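Local coordinates for uncharacterized protein (Pseudomonas aeruginosa, PDB 6P8P) that is a HORMA domain protein of a type III CBASS phage resistance system, where it probably helps to regulate a cGAS-like CD-NTase, at residues V5-R10 against V25-Q30; Q19-I24 against A59-T64; Y73-E78 against D84-E89. The protein carries 2 engineered substitutions. All blocks are in the same frame, centred on the assembly; numbering follows the deposited sequence.

Interaction 1. Residues V5-R10 against V25-Q30; sequences VSRTFR and VELLTQ
Leu27 of helix 17-29 packs against Phe9 and Arg7 of strand 4-10. This is a helix-on-sheet contact in the HORMA domain, and the strand is an outermost one of the chain's mixed sheet. The closest approach is between Leu27 CD2 and Phe9 CE1, at 3.8 Å. This methyl sits at the edge of the phenyl ring, near its plane, and not over a face. Leu27 CB lies 4.0 Å from Phe9 CZ, and Leu27 CD1 reaches the same ring carbon. The leucine thus lies along the CE1-CZ side of the ring. Its CG is anti to the backbone N (chi1 -177°), which carries both methyls out from the helix toward the strand. Leu27 CD2 also lies 4.1 Å from Arg7 CG, and there the two side chains run at about a right angle. Arg7 offers its aliphatic stem to the contact and takes its charge elsewhere. No hydrogen bond joins the two segments. Further out, Ile72 of the adjacent strand 69-75 touches both Phe9 and Leu27. Arg7 bends at chi2 (-69°), and its NE and NH2 bond Glu89 O and Val90 O of the loop nearby. Its NH1 bonds Ser6 O at 3.0 Å; that oxygen lies in the guanidinium plane, while NH1 stands 43° out of the carbonyl plane.

Interaction 2. Residues Q19-I24 against A59-T64; sequences QTWDAI and APIVAT
Trp21 NE1 hydrogen-bonds Leu40 O of helix 35-42, while the six-membered part of the same indole points its edge at Ile61. Trp21 and Ile24 belong to helix 17-29, and Ile61 begins strand 61-64. The contact joins the helix to the sheet of the HORMA domain, close to the centre of the chain. All three side chains are buried. Ile61 CD1 is the meeting point. It lies 4.0 Å from Ile24 CD1, so the two isoleucines reach out and touch tip to tip. Both have CG1 anti to the carbonyl carbon and an extended outer torsion (chi2 167° in Ile24, 161° in Ile61). Each therefore presents its terminal methyl at full reach. This spans the gap between the backbones, where the Ile24 and Ile61 CA atoms are 9.5 Å apart. The approach to Trp21 is looser. Ile61 CD1 is 4.4 Å from Trp21 CZ3 and sits near the ring plane, so Ile61 meets the edge of the indole and not a face. Met102 of strand 101-106 touches both Trp21 and Ile61. Ile72 of strand 69-75 packs on Ile24, and helix 44-52 adds Thr44, Ala47 and Ile51 around the indole. Within helix 17-29, Ile24 N bonds Thr20 O at 3.0 Å. No hydrogen bond links the two segments themselves. The contact is purely apolar and probably rests on dispersion and the exclusion of water, while the one polar atom of the indole is satisfied by a backbone carbonyl away from Ile61.

Interaction 3. Residues Y73-E78 against D84-E89; sequences YCLFDE and DDANEE
Leu75, at the end of strand 69-75, meets Asp85 and Ala86 of the loop that follows helix 77-82. Its CB heads toward the loop but stops short of touching it. CG comes next and packs on the methyl of Thr8 in strand 4-10. This carbon is anti to the carbonyl carbon (chi1 -62°), and the branch opens toward the loop. The first tip atom, Leu75 CD1, does most of the work. It lies 3.6 Å from Ala86 N and 3.8 Å from Asp85 C, and so rests over the face of the peptide that joins these two residues. It also lies 4.1 Å from Ala86 CB. The second tip atom, Leu75 CD2, reaches Asp85 CB, likewise at 4.1 Å. The leucine and aspartate side chains cross at about a right angle. Asp85 contributes its CB, not its carboxylate, to this contact. No hydrogen bond crosses between the segments; the leucine packs on loop backbone and on two CB atoms near the surface. The loop has its own order farther along. Glu89 N donates to Asn87 OD1 at 3.3 Å, which makes an Asx turn. The bond is nearly straight at the hydrogen (167°), with the donor tilted 30° from the side-chain carbonyl plane. Glu88 OE2 accepts from Arg10 N and forms a salt bridge with Arg15. The loop thus runs beside strand 4-10, where the Asn87 backbone bonds Thr8, and Leu75 touches it from the neighbouring strand, with helix 77-82 in the chain between the two segments.

Interactions 1 and 2 are core contacts, and interaction 3 lies at the surface. The first two share helix 17-29 and set it on the same sheet, over strands 4-10 and 61-64. They also touch each other: Phe9 CE2 is 3.7 Å from Ala23 CB. Strand 69-75 runs between those two strands and carries Leu75 of interaction 3. It is joined to strand 4-10 by Phe9 O and Leu75 N, 2.8 Å apart. The two core contacts set side chain against side chain. The surface contact sets a leucine largely on backbone. Polar groups gather at the loop, where Arg7 of interaction 1 meets residues 84-89.

Interaction 1. Residues V5-R10 against V25-Q30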
ATOM      1  N   VAL A   5       9.234 -17.282  18.795  1.00 22.20           N
ATOM      2  CA  VAL A   5      10.517 -17.226  18.109  1.00 20.30           C
ATOM      3  C   VAL A   5      10.542 -15.921  17.332  1.00 26.12           C
ATOM      4  O   VAL A   5       9.502 -15.338  17.030  1.00 24.18           O
ATOM      5  CB  VAL A   5      10.749 -18.414  17.167  1.00 31.03           C
ATOM      6  CG1 VAL A   5      10.529 -19.708  17.921  1.00 25.21           C
ATOM      7  CG2 VAL A   5       9.838 -18.335  15.985  1.00 30.71           C
ATOM      8  N   SER A   6      11.740 -15.459  17.019  1.00 22.90           N
ATOM      9  CA  SER A   6      11.853 -14.195  16.294  1.00 23.06           C
ATOM     10  C   SER A   6      12.751 -14.361  15.079  1.00 21.37           C
ATOM     11  O   SER A   6      13.617 -15.248  15.019  1.00 20.29           O
ATOM     12  CB  SER A   6      12.362 -13.071  17.192  1.00 26.31           C
ATOM     13  OG  SER A   6      13.758 -12.997  17.185  1.00 46.03           O
ATOM     14  N   ARG A   7      12.514 -13.504  14.095  1.00 19.86           N
ATOM     15  CA  ARG A   7      13.317 -13.459  12.886  1.00 16.73           C
ATOM     16  C   ARG A   7      13.543 -11.987  12.570  1.00 21.98           C
ATOM     17  O   ARG A   7      12.809 -11.116  13.043  1.00 21.87           O
ATOM     18  CB  ARG A   7      12.632 -14.201  11.752  1.00 18.46           C
ATOM     19  CG  ARG A   7      12.536 -15.730  11.923  1.00 21.24           C
ATOM     20  CD  ARG A   7      13.892 -16.388  11.835  1.00 20.07           C
ATOM     21  NE  ARG A   7      13.845 -17.851  11.815  1.00 21.55           N
ATOM     22  CZ  ARG A   7      13.813 -18.616  12.898  1.00 24.41           C
ATOM     23  NH1 ARG A   7      13.781 -18.072  14.105  1.00 26.77           N
ATOM     24  NH2 ARG A   7      13.789 -19.939  12.767  1.00 22.65           N
ATOM     25  N   THR A   8      14.607 -11.718  11.820  1.00 18.02           N
ATOM     26  CA  THR A   8      15.000 -10.360  11.481  1.00 16.29           C
ATOM     27  C   THR A   8      15.457 -10.372  10.033  1.00 20.83           C
ATOM     28  O   THR A   8      16.461 -11.001   9.695  1.00 20.89           O
ATOM     29  CB  THR A   8      16.097  -9.828  12.404  1.00 26.24           C
ATOM     30  OG1 THR A   8      15.603  -9.785  13.748  1.00 33.23           O
ATOM     31  CG2 THR A   8      16.502  -8.450  11.975  1.00 24.26           C
ATOM     32  N   PHE A   9      14.720  -9.670   9.188  1.00 18.16           N
ATOM     33  CA  PHE A   9      15.008  -9.632   7.762  1.00 17.31           C
ATOM     34  C   PHE A   9      15.696  -8.341   7.359  1.00 19.81           C
ATOM     35  O   PHE A   9      15.324  -7.257   7.814  1.00 17.19           O
ATOM     36  CB  PHE A   9      13.717  -9.775   6.957  1.00 19.24           C
ATOM     37  CG  PHE A   9      13.298 -11.181   6.771  1.00 16.88           C
ATOM     38  CD1 PHE A   9      12.734 -11.898   7.830  1.00 28.08           C
ATOM     39  CD2 PHE A   9      13.529 -11.832   5.587  1.00 19.07           C
ATOM     40  CE1 PHE A   9      12.373 -13.215   7.660  1.00 30.94           C
ATOM     41  CE2 PHE A   9      13.178 -13.162   5.416  1.00 29.64           C
ATOM     42  CZ  PHE A   9      12.599 -13.846   6.446  1.00 33.59           C
ATOM     43  N   ARG A  10      16.666  -8.466   6.457  1.00 13.75           N
ATOM     44  CA  ARG A  10      17.343  -7.312   5.862  1.00 17.02           C
ATOM     45  C   ARG A  10      16.427  -6.642   4.834  1.00 20.50           C
ATOM     46  O   ARG A  10      16.065  -7.246   3.817  1.00 19.04           O
ATOM     47  CB  ARG A  10      18.648  -7.756   5.211  1.00 20.52           C
ATOM     48  CG  ARG A  10      19.545  -8.558   6.180  1.00 24.08           C
ATOM     49  CD  ARG A  10      20.664  -9.286   5.431  1.00 22.76           C
ATOM     50  NE  ARG A  10      21.631  -8.357   4.868  1.00 25.22           N
ATOM     51  CZ  ARG A  10      22.638  -8.721   4.082  1.00 32.08           C
ATOM     52  NH1 ARG A  10      22.777  -9.989   3.750  1.00 28.95           N
ATOM     53  NH2 ARG A  10      23.485  -7.815   3.613  1.00 26.32           N
ATOM     54  N   VAL A  25       6.633 -13.510   3.315  1.00 14.80           N
ATOM     55  CA  VAL A  25       5.572 -14.423   2.915  1.00 15.24           C
ATOM     56  C   VAL A  25       6.125 -15.831   2.712  1.00 16.49           C
ATOM     57  O   VAL A  25       5.510 -16.825   3.103  1.00 15.93           O
ATOM     58  CB  VAL A  25       4.901 -13.917   1.633  1.00 16.03           C
ATOM     59  CG1 VAL A  25       3.911 -14.963   1.111  1.00 17.79           C
ATOM     60  CG2 VAL A  25       4.190 -12.574   1.887  1.00 20.03           C
ATOM     61  N   GLU A  26       7.282 -15.938   2.082  1.00 16.81           N
ATOM     62  CA  GLU A  26       7.872 -17.265   1.893  1.00 15.62           C
ATOM     63  C   GLU A  26       8.226 -17.918   3.234  1.00 18.96           C
ATOM     64  O   GLU A  26       7.977 -19.111   3.438  1.00 21.96           O
ATOM     65  CB  GLU A  26       9.095 -17.163   0.986  1.00 21.08           C
ATOM     66  CG  GLU A  26       9.721 -18.530   0.670  1.00 27.85           C
ATOM     67  CD  GLU A  26       8.808 -19.461  -0.100  1.00 47.37           C
ATOM     68  OE1 GLU A  26       7.851 -18.978  -0.742  1.00 46.10           O
ATOM     69  OE2 GLU A  26       9.052 -20.688  -0.053  1.00 57.97           O
ATOM     70  N   LEU A  27       8.786 -17.141   4.165  1.00 17.95           N
ATOM     71  CA  LEU A  27       9.080 -17.666   5.491  1.00 19.45           C
ATOM     72  C   LEU A  27       7.834 -18.248   6.144  1.00 19.28           C
ATOM     73  O   LEU A  27       7.873 -19.334   6.745  1.00 21.18           O
ATOM     74  CB  LEU A  27       9.645 -16.558   6.362  1.00 16.67           C
ATOM     75  CG  LEU A  27      10.066 -17.006   7.761  1.00 29.61           C
ATOM     76  CD1 LEU A  27      11.483 -17.563   7.746  1.00 27.88           C
ATOM     77  CD2 LEU A  27       9.928 -15.850   8.746  1.00 35.50           C
ATOM     78  N   LEU A  28       6.707 -17.558   6.004  1.00 17.58           N
ATOM     79  CA  LEU A  28       5.507 -17.941   6.734  1.00 14.35           C
ATOM     80  C   LEU A  28       4.655 -18.982   6.041  1.00 20.79           C
ATOM     81  O   LEU A  28       3.856 -19.632   6.721  1.00 22.76           O
ATOM     82  CB  LEU A  28       4.658 -16.713   7.012  1.00 16.06           C
ATOM     83  CG  LEU A  28       5.249 -15.694   7.969  1.00 18.01           C
ATOM     84  CD1 LEU A  28       4.390 -14.426   8.034  1.00 19.67           C
ATOM     85  CD2 LEU A  28       5.413 -16.291   9.357  1.00 23.63           C
ATOM     86  N   THR A  29       4.805 -19.166   4.726  1.00 19.37           N
ATOM     87  CA  THR A  29       3.950 -20.088   3.992  1.00 16.83           C
ATOM     88  C   THR A  29       4.689 -21.296   3.470  1.00 24.75           C
ATOM     89  O   THR A  29       4.045 -22.313   3.197  1.00 23.31           O
ATOM     90  CB  THR A  29       3.254 -19.399   2.811  1.00 21.31           C
ATOM     91  OG1 THR A  29       4.221 -18.911   1.878  1.00 21.81           O
ATOM     92  CG2 THR A  29       2.374 -18.252   3.305  1.00 19.39           C
ATOM     93  N   GLN A  30       6.005 -21.204   3.308  1.00 20.47           N
ATOM     94  CA  GLN A  30       6.854 -22.388   3.116  1.00 22.83           C
ATOM     95  C   GLN A  30       6.447 -23.158   1.863  1.00 29.16           C
ATOM     96  O   GLN A  30       6.356 -24.381   1.864  1.00 31.16           O
ATOM     97  CB  GLN A  30       6.822 -23.291   4.353  1.00 25.55           C
ATOM     98  CG  GLN A  30       7.386 -22.636   5.613  1.00 22.58           C
ATOM     99  CD  GLN A  30       7.185 -23.453   6.866  1.00 28.14           C
ATOM    100  OE1 GLN A  30       6.263 -24.272   6.952  1.00 30.07           O
ATOM    101  NE2 GLN A  30       8.046 -23.228   7.862  1.00 31.05           N
TER

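Interaction 2. Residues Q19-I24 against A59-T64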
ATOM      1  N   GLN A  19      10.250  -6.668  -2.003  1.00 15.44           N
ATOM      2  CA  GLN A  19      11.085  -7.857  -1.898  1.00 13.98           C
ATOM      3  C   GLN A  19      11.150  -8.350  -0.463  1.00 13.89           C
ATOM      4  O   GLN A  19      11.222  -9.556  -0.225  1.00 17.22           O
ATOM      5  CB  GLN A  19      12.497  -7.568  -2.415  1.00 17.88           C
ATOM      6  CG  GLN A  19      12.562  -7.271  -3.887  1.00 18.42           C
ATOM      7  CD  GLN A  19      13.917  -6.788  -4.325  1.00 23.67           C
ATOM      8  OE1 GLN A  19      14.572  -6.017  -3.611  1.00 19.84           O
ATOM      9  NE2 GLN A  19      14.353  -7.219  -5.522  1.00 25.45           N
ATOM     10  N   THR A  20      11.141  -7.426   0.495  1.00 14.78           N
ATOM     11  CA  THR A  20      11.138  -7.784   1.907  1.00 13.67           C
ATOM     12  C   THR A  20       9.852  -8.516   2.264  1.00 13.63           C
ATOM     13  O   THR A  20       9.877  -9.592   2.855  1.00 15.89           O
ATOM     14  CB  THR A  20      11.268  -6.521   2.760  1.00 13.55           C
ATOM     15  OG1 THR A  20      12.449  -5.767   2.392  1.00 19.14           O
ATOM     16  CG2 THR A  20      11.329  -6.894   4.262  1.00 18.28           C
ATOM     17  N   TRP A  21       8.704  -7.974   1.853  1.00 13.77           N
ATOM     18  CA  TRP A  21       7.448  -8.682   2.139  1.00 16.60           C
ATOM     19  C   TRP A  21       7.412 -10.057   1.493  1.00 19.17           C
ATOM     20  O   TRP A  21       6.994 -11.033   2.125  1.00 15.97           O
ATOM     21  CB  TRP A  21       6.264  -7.867   1.653  1.00 15.28           C
ATOM     22  CG  TRP A  21       4.935  -8.461   1.942  1.00 13.48           C
ATOM     23  CD1 TRP A  21       4.010  -8.836   1.021  1.00 17.90           C
ATOM     24  CD2 TRP A  21       4.383  -8.762   3.227  1.00 13.41           C
ATOM     25  NE1 TRP A  21       2.876  -9.316   1.662  1.00 15.94           N
ATOM     26  CE2 TRP A  21       3.101  -9.301   3.018  1.00 16.30           C
ATOM     27  CE3 TRP A  21       4.843  -8.601   4.543  1.00 14.32           C
ATOM     28  CZ2 TRP A  21       2.263  -9.653   4.062  1.00 16.73           C
ATOM     29  CZ3 TRP A  21       4.015  -8.989   5.596  1.00 17.14           C
ATOM     30  CH2 TRP A  21       2.739  -9.513   5.344  1.00 16.85           C
ATOM     31  N   ASP A  22       7.856 -10.157   0.240  1.00 17.45           N
ATOM     32  CA  ASP A  22       7.878 -11.451  -0.428  1.00 15.98           C
ATOM     33  C   ASP A  22       8.734 -12.454   0.349  1.00 18.39           C
ATOM     34  O   ASP A  22       8.367 -13.624   0.476  1.00 18.81           O
ATOM     35  CB  ASP A  22       8.398 -11.287  -1.856  1.00 16.66           C
ATOM     36  CG  ASP A  22       7.352 -10.774  -2.821  1.00 34.11           C
ATOM     37  OD1 ASP A  22       6.173 -10.658  -2.448  1.00 26.96           O
ATOM     38  OD2 ASP A  22       7.723 -10.483  -3.990  1.00 29.08           O
ATOM     39  N   ALA A  23       9.851 -11.999   0.926  1.00 15.11           N
ATOM     40  CA  ALA A  23      10.697 -12.919   1.695  1.00 16.04           C
ATOM     41  C   ALA A  23       9.979 -13.371   2.956  1.00 16.45           C
ATOM     42  O   ALA A  23      10.096 -14.538   3.361  1.00 16.97           O
ATOM     43  CB  ALA A  23      12.039 -12.268   2.047  1.00 16.43           C
ATOM     44  N   ILE A  24       9.212 -12.451   3.570  1.00 14.01           N
ATOM     45  CA  ILE A  24       8.430 -12.770   4.767  1.00 13.72           C
ATOM     46  C   ILE A  24       7.294 -13.724   4.436  1.00 17.74           C
ATOM     47  O   ILE A  24       7.025 -14.678   5.172  1.00 19.93           O
ATOM     48  CB  ILE A  24       7.911 -11.471   5.415  1.00 18.27           C
ATOM     49  CG1 ILE A  24       9.096 -10.676   5.978  1.00 17.58           C
ATOM     50  CG2 ILE A  24       6.884 -11.769   6.495  1.00 18.91           C
ATOM     51  CD1 ILE A  24       8.781  -9.243   6.372  1.00 22.65           C
ATOM     52  N   ALA A  59       9.050  -2.668  16.219  1.00 18.83           N
ATOM     53  CA  ALA A  59       7.811  -3.281  16.601  1.00 16.03           C
ATOM     54  C   ALA A  59       7.652  -4.416  15.591  1.00 18.45           C
ATOM     55  O   ALA A  59       7.662  -4.158  14.388  1.00 22.42           O
ATOM     56  CB  ALA A  59       6.619  -2.340  16.541  1.00 23.08           C
ATOM     57  N   PRO A  60       7.467  -5.656  16.030  1.00 20.00           N
ATOM     58  CA  PRO A  60       7.496  -6.775  15.069  1.00 20.56           C
ATOM     59  C   PRO A  60       6.181  -6.980  14.323  1.00 15.95           C
ATOM     60  O   PRO A  60       5.100  -6.655  14.799  1.00 16.71           O
ATOM     61  CB  PRO A  60       7.825  -7.988  15.953  1.00 22.98           C
ATOM     62  CG  PRO A  60       7.232  -7.614  17.312  1.00 18.13           C
ATOM     63  CD  PRO A  60       7.421  -6.116  17.439  1.00 20.48           C
ATOM     64  N   ILE A  61       6.309  -7.510  13.110  1.00 17.74           N
ATOM     65  CA  ILE A  61       5.220  -8.244  12.476  1.00 15.93           C
ATOM     66  C   ILE A  61       5.020  -9.536  13.256  1.00 21.46           C
ATOM     67  O   ILE A  61       5.983 -10.264  13.521  1.00 20.27           O
ATOM     68  CB  ILE A  61       5.556  -8.530  11.004  1.00 16.30           C
ATOM     69  CG1 ILE A  61       5.645  -7.233  10.228  1.00 18.44           C
ATOM     70  CG2 ILE A  61       4.514  -9.487  10.443  1.00 18.29           C
ATOM     71  CD1 ILE A  61       6.400  -7.350   8.906  1.00 20.08           C
ATOM     72  N   VAL A  62       3.799  -9.788  13.720  1.00 16.64           N
ATOM     73  CA  VAL A  62       3.553 -10.951  14.574  1.00 16.76           C
ATOM     74  C   VAL A  62       2.574 -11.900  13.927  1.00 20.31           C
ATOM     75  O   VAL A  62       1.422 -11.534  13.684  1.00 20.44           O
ATOM     76  CB  VAL A  62       3.039 -10.555  15.962  1.00 17.59           C
ATOM     77  CG1 VAL A  62       2.864 -11.808  16.814  1.00 20.45           C
ATOM     78  CG2 VAL A  62       3.994  -9.575  16.621  1.00 23.38           C
ATOM     79  N   ALA A  63       3.019 -13.131  13.688  1.00 16.83           N
ATOM     80  CA  ALA A  63       2.155 -14.203  13.217  1.00 15.45           C
ATOM     81  C   ALA A  63       1.785 -15.093  14.397  1.00 20.69           C
ATOM     82  O   ALA A  63       2.650 -15.414  15.226  1.00 19.05           O
ATOM     83  CB  ALA A  63       2.863 -15.033  12.147  1.00 20.74           C
ATOM     84  N   THR A  64       0.495 -15.426  14.492  1.00 18.63           N
ATOM     85  CA  THR A  64      -0.057 -16.339  15.489  1.00 19.84           C
ATOM     86  C   THR A  64      -0.725 -17.507  14.776  1.00 24.10           C
ATOM     87  O   THR A  64      -1.213 -17.379  13.650  1.00 21.68           O
ATOM     88  CB  THR A  64      -1.059 -15.629  16.409  1.00 22.85           C
ATOM     89  OG1 THR A  64      -2.081 -14.990  15.642  1.00 24.70           O
ATOM     90  CG2 THR A  64      -0.369 -14.571  17.266  1.00 24.23           C
TER

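Interaction 3. Residues Y73-E78 against D84-E89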
ATOM      1  N   TYR A  73      11.129  -8.841  12.708  1.00 17.49           N
ATOM      2  CA  TYR A  73      11.665  -7.500  12.618  1.00 17.27           C
ATOM      3  C   TYR A  73      12.336  -7.297  11.269  1.00 17.53           C
ATOM      4  O   TYR A  73      12.718  -8.242  10.588  1.00 21.16           O
ATOM      5  CB  TYR A  73      12.686  -7.239  13.711  1.00 18.74           C
ATOM      6  CG  TYR A  73      12.099  -7.188  15.103  1.00 19.07           C
ATOM      7  CD1 TYR A  73      11.995  -8.332  15.878  1.00 21.70           C
ATOM      8  CD2 TYR A  73      11.644  -5.986  15.634  1.00 17.65           C
ATOM      9  CE1 TYR A  73      11.456  -8.269  17.173  1.00 21.68           C
ATOM     10  CE2 TYR A  73      11.126  -5.910  16.905  1.00 23.18           C
ATOM     11  CZ  TYR A  73      11.020  -7.053  17.662  1.00 26.90           C
ATOM     12  OH  TYR A  73      10.502  -6.949  18.934  1.00 36.14           O
ATOM     13  N   CYS A  74      12.474  -6.044  10.886  1.00 18.95           N
ATOM     14  CA  CYS A  74      13.212  -5.682   9.685  1.00 18.94           C
ATOM     15  C   CYS A  74      14.361  -4.758  10.041  1.00 19.31           C
ATOM     16  O   CYS A  74      14.209  -3.904  10.907  1.00 19.46           O
ATOM     17  CB  CYS A  74      12.312  -4.951   8.662  1.00 18.29           C
ATOM     18  SG  CYS A  74      11.094  -6.046   7.897  1.00 21.12           S
ATOM     19  N   LEU A  75      15.485  -4.927   9.349  1.00 20.31           N
ATOM     20  CA  LEU A  75      16.658  -4.074   9.450  1.00 18.39           C
ATOM     21  C   LEU A  75      16.709  -3.122   8.264  1.00 19.42           C
ATOM     22  O   LEU A  75      16.369  -3.504   7.139  1.00 20.69           O
ATOM     23  CB  LEU A  75      17.919  -4.929   9.462  1.00 19.29           C
ATOM     24  CG  LEU A  75      18.073  -5.901  10.619  1.00 22.48           C
ATOM     25  CD1 LEU A  75      19.200  -6.849  10.283  1.00 24.16           C
ATOM     26  CD2 LEU A  75      18.342  -5.143  11.895  1.00 32.82           C
ATOM     27  N   PHE A  76      17.191  -1.900   8.502  1.00 20.29           N
ATOM     28  CA  PHE A  76      17.243  -0.879   7.480  1.00 20.82           C
ATOM     29  C   PHE A  76      18.614  -0.221   7.483  1.00 25.76           C
ATOM     30  O   PHE A  76      19.400  -0.361   8.428  1.00 23.03           O
ATOM     31  CB  PHE A  76      16.134   0.170   7.705  1.00 19.30           C
ATOM     32  CG  PHE A  76      14.764  -0.421   7.651  1.00 18.51           C
ATOM     33  CD1 PHE A  76      14.108  -0.574   6.442  1.00 21.31           C
ATOM     34  CD2 PHE A  76      14.141  -0.837   8.802  1.00 16.21           C
ATOM     35  CE1 PHE A  76      12.855  -1.166   6.394  1.00 19.71           C
ATOM     36  CE2 PHE A  76      12.879  -1.410   8.763  1.00 17.03           C
ATOM     37  CZ  PHE A  76      12.234  -1.575   7.536  1.00 18.47           C
ATOM     38  N   ASP A  77      18.897   0.455   6.376  1.00 22.89           N
ATOM     39  CA  ASP A  77      20.067   1.334   6.238  1.00 38.78           C
ATOM     40  C   ASP A  77      21.317   0.503   6.505  1.00 27.21           C
ATOM     41  O   ASP A  77      21.429  -0.604   5.957  1.00 27.25           O
ATOM     42  CB  ASP A  77      19.861   2.531   7.156  1.00 36.60           C
ATOM     43  CG  ASP A  77      18.546   3.229   6.906  1.00 43.16           C
ATOM     44  OD1 ASP A  77      18.197   3.391   5.715  1.00 41.47           O
ATOM     45  OD2 ASP A  77      17.863   3.604   7.888  1.00 51.58           O
ATOM     46  N   GLU A  78      22.277   0.995   7.290  1.00 27.96           N
ATOM     47  CA  GLU A  78      23.543   0.280   7.442  1.00 28.48           C
ATOM     48  C   GLU A  78      23.338  -1.107   8.036  1.00 31.81           C
ATOM     49  O   GLU A  78      24.068  -2.049   7.693  1.00 30.10           O
ATOM     50  CB  GLU A  78      24.491   1.114   8.308  1.00 45.27           C
ATOM     51  CG  GLU A  78      24.896   2.436   7.648  1.00 71.23           C
ATOM     52  CD  GLU A  78      25.708   3.353   8.556  1.00 92.78           C
ATOM     53  OE1 GLU A  78      25.811   3.076   9.769  1.00 94.50           O
ATOM     54  OE2 GLU A  78      26.247   4.361   8.047  1.00 92.36           O
ATOM     55  N   ASP A  84      24.563  -8.124  10.052  1.00 38.02           N
ATOM     56  CA  ASP A  84      25.065  -8.843  11.219  1.00 45.04           C
ATOM     57  C   ASP A  84      23.935  -9.281  12.142  1.00 40.74           C
ATOM     58  O   ASP A  84      24.003 -10.360  12.740  1.00 43.11           O
ATOM     59  CB  ASP A  84      26.066  -7.973  11.986  1.00 50.36           C
ATOM     60  CG  ASP A  84      27.303  -7.649  11.172  1.00 75.94           C
ATOM     61  OD1 ASP A  84      28.102  -6.792  11.607  1.00 85.93           O
ATOM     62  OD2 ASP A  84      27.473  -8.253  10.089  1.00 73.50           O
ATOM     63  N   ASP A  85      22.897  -8.455  12.288  1.00 31.46           N
ATOM     64  CA  ASP A  85      21.792  -8.785  13.178  1.00 32.22           C
ATOM     65  C   ASP A  85      20.703  -9.591  12.483  1.00 28.62           C
ATOM     66  O   ASP A  85      19.693  -9.919  13.114  1.00 32.71           O
ATOM     67  CB  ASP A  85      21.181  -7.509  13.781  1.00 38.89           C
ATOM     68  CG  ASP A  85      22.178  -6.722  14.618  1.00 66.57           C
ATOM     69  OD1 ASP A  85      23.115  -7.341  15.170  1.00 62.15           O
ATOM     70  OD2 ASP A  85      22.028  -5.485  14.719  1.00 66.17           O
ATOM     71  N   ALA A  86      20.892  -9.939  11.218  1.00 24.28           N
ATOM     72  CA  ALA A  86      19.854 -10.653  10.490  1.00 22.91           C
ATOM     73  C   ALA A  86      19.689 -12.089  10.979  1.00 30.90           C
ATOM     74  O   ALA A  86      20.634 -12.753  11.415  1.00 25.23           O
ATOM     75  CB  ALA A  86      20.170 -10.668   8.997  1.00 22.44           C
ATOM     76  N   ASN A  87      18.463 -12.573  10.893  1.00 21.03           N
ATOM     77  CA  ASN A  87      18.161 -13.974  11.178  1.00 22.43           C
ATOM     78  C   ASN A  87      16.989 -14.339  10.274  1.00 23.06           C
ATOM     79  O   ASN A  87      15.842 -14.035  10.605  1.00 22.73           O
ATOM     80  CB  ASN A  87      17.824 -14.221  12.641  1.00 21.94           C
ATOM     81  CG  ASN A  87      17.441 -15.662  12.913  1.00 26.58           C
ATOM     82  OD1 ASN A  87      17.553 -16.521  12.036  1.00 27.16           O
ATOM     83  ND2 ASN A  87      16.965 -15.934  14.121  1.00 31.25           N
ATOM     84  N   GLU A  88      17.291 -14.977   9.148  1.00 19.79           N
ATOM     85  CA  GLU A  88      16.297 -15.370   8.163  1.00 20.70           C
ATOM     86  C   GLU A  88      16.166 -16.882   8.069  1.00 21.38           C
ATOM     87  O   GLU A  88      15.714 -17.394   7.046  1.00 22.75           O
ATOM     88  CB  GLU A  88      16.674 -14.736   6.818  1.00 22.15           C
ATOM     89  CG  GLU A  88      16.775 -13.197   6.939  1.00 26.10           C
ATOM     90  CD  GLU A  88      17.130 -12.478   5.639  1.00 36.12           C
ATOM     91  OE1 GLU A  88      17.375 -13.155   4.612  1.00 28.94           O
ATOM     92  OE2 GLU A  88      17.182 -11.225   5.665  1.00 25.42           O
ATOM     93  N   GLU A  89      16.521 -17.600   9.137  1.00 21.92           N
ATOM     94  CA  GLU A  89      16.460 -19.052   9.119  1.00 22.28           C
ATOM     95  C   GLU A  89      15.034 -19.522   8.864  1.00 21.05           C
ATOM     96  O   GLU A  89      14.060 -18.903   9.301  1.00 23.66           O
ATOM     97  CB  GLU A  89      16.947 -19.629  10.461  1.00 26.19           C
ATOM     98  CG  GLU A  89      18.440 -19.590  10.663  1.00 36.65           C
ATOM     99  CD  GLU A  89      18.854 -19.961  12.086  1.00 49.44           C
ATOM    100  OE1 GLU A  89      19.842 -19.374  12.581  1.00 56.52           O
ATOM    101  OE2 GLU A  89      18.184 -20.829  12.704  1.00 32.68           O
TER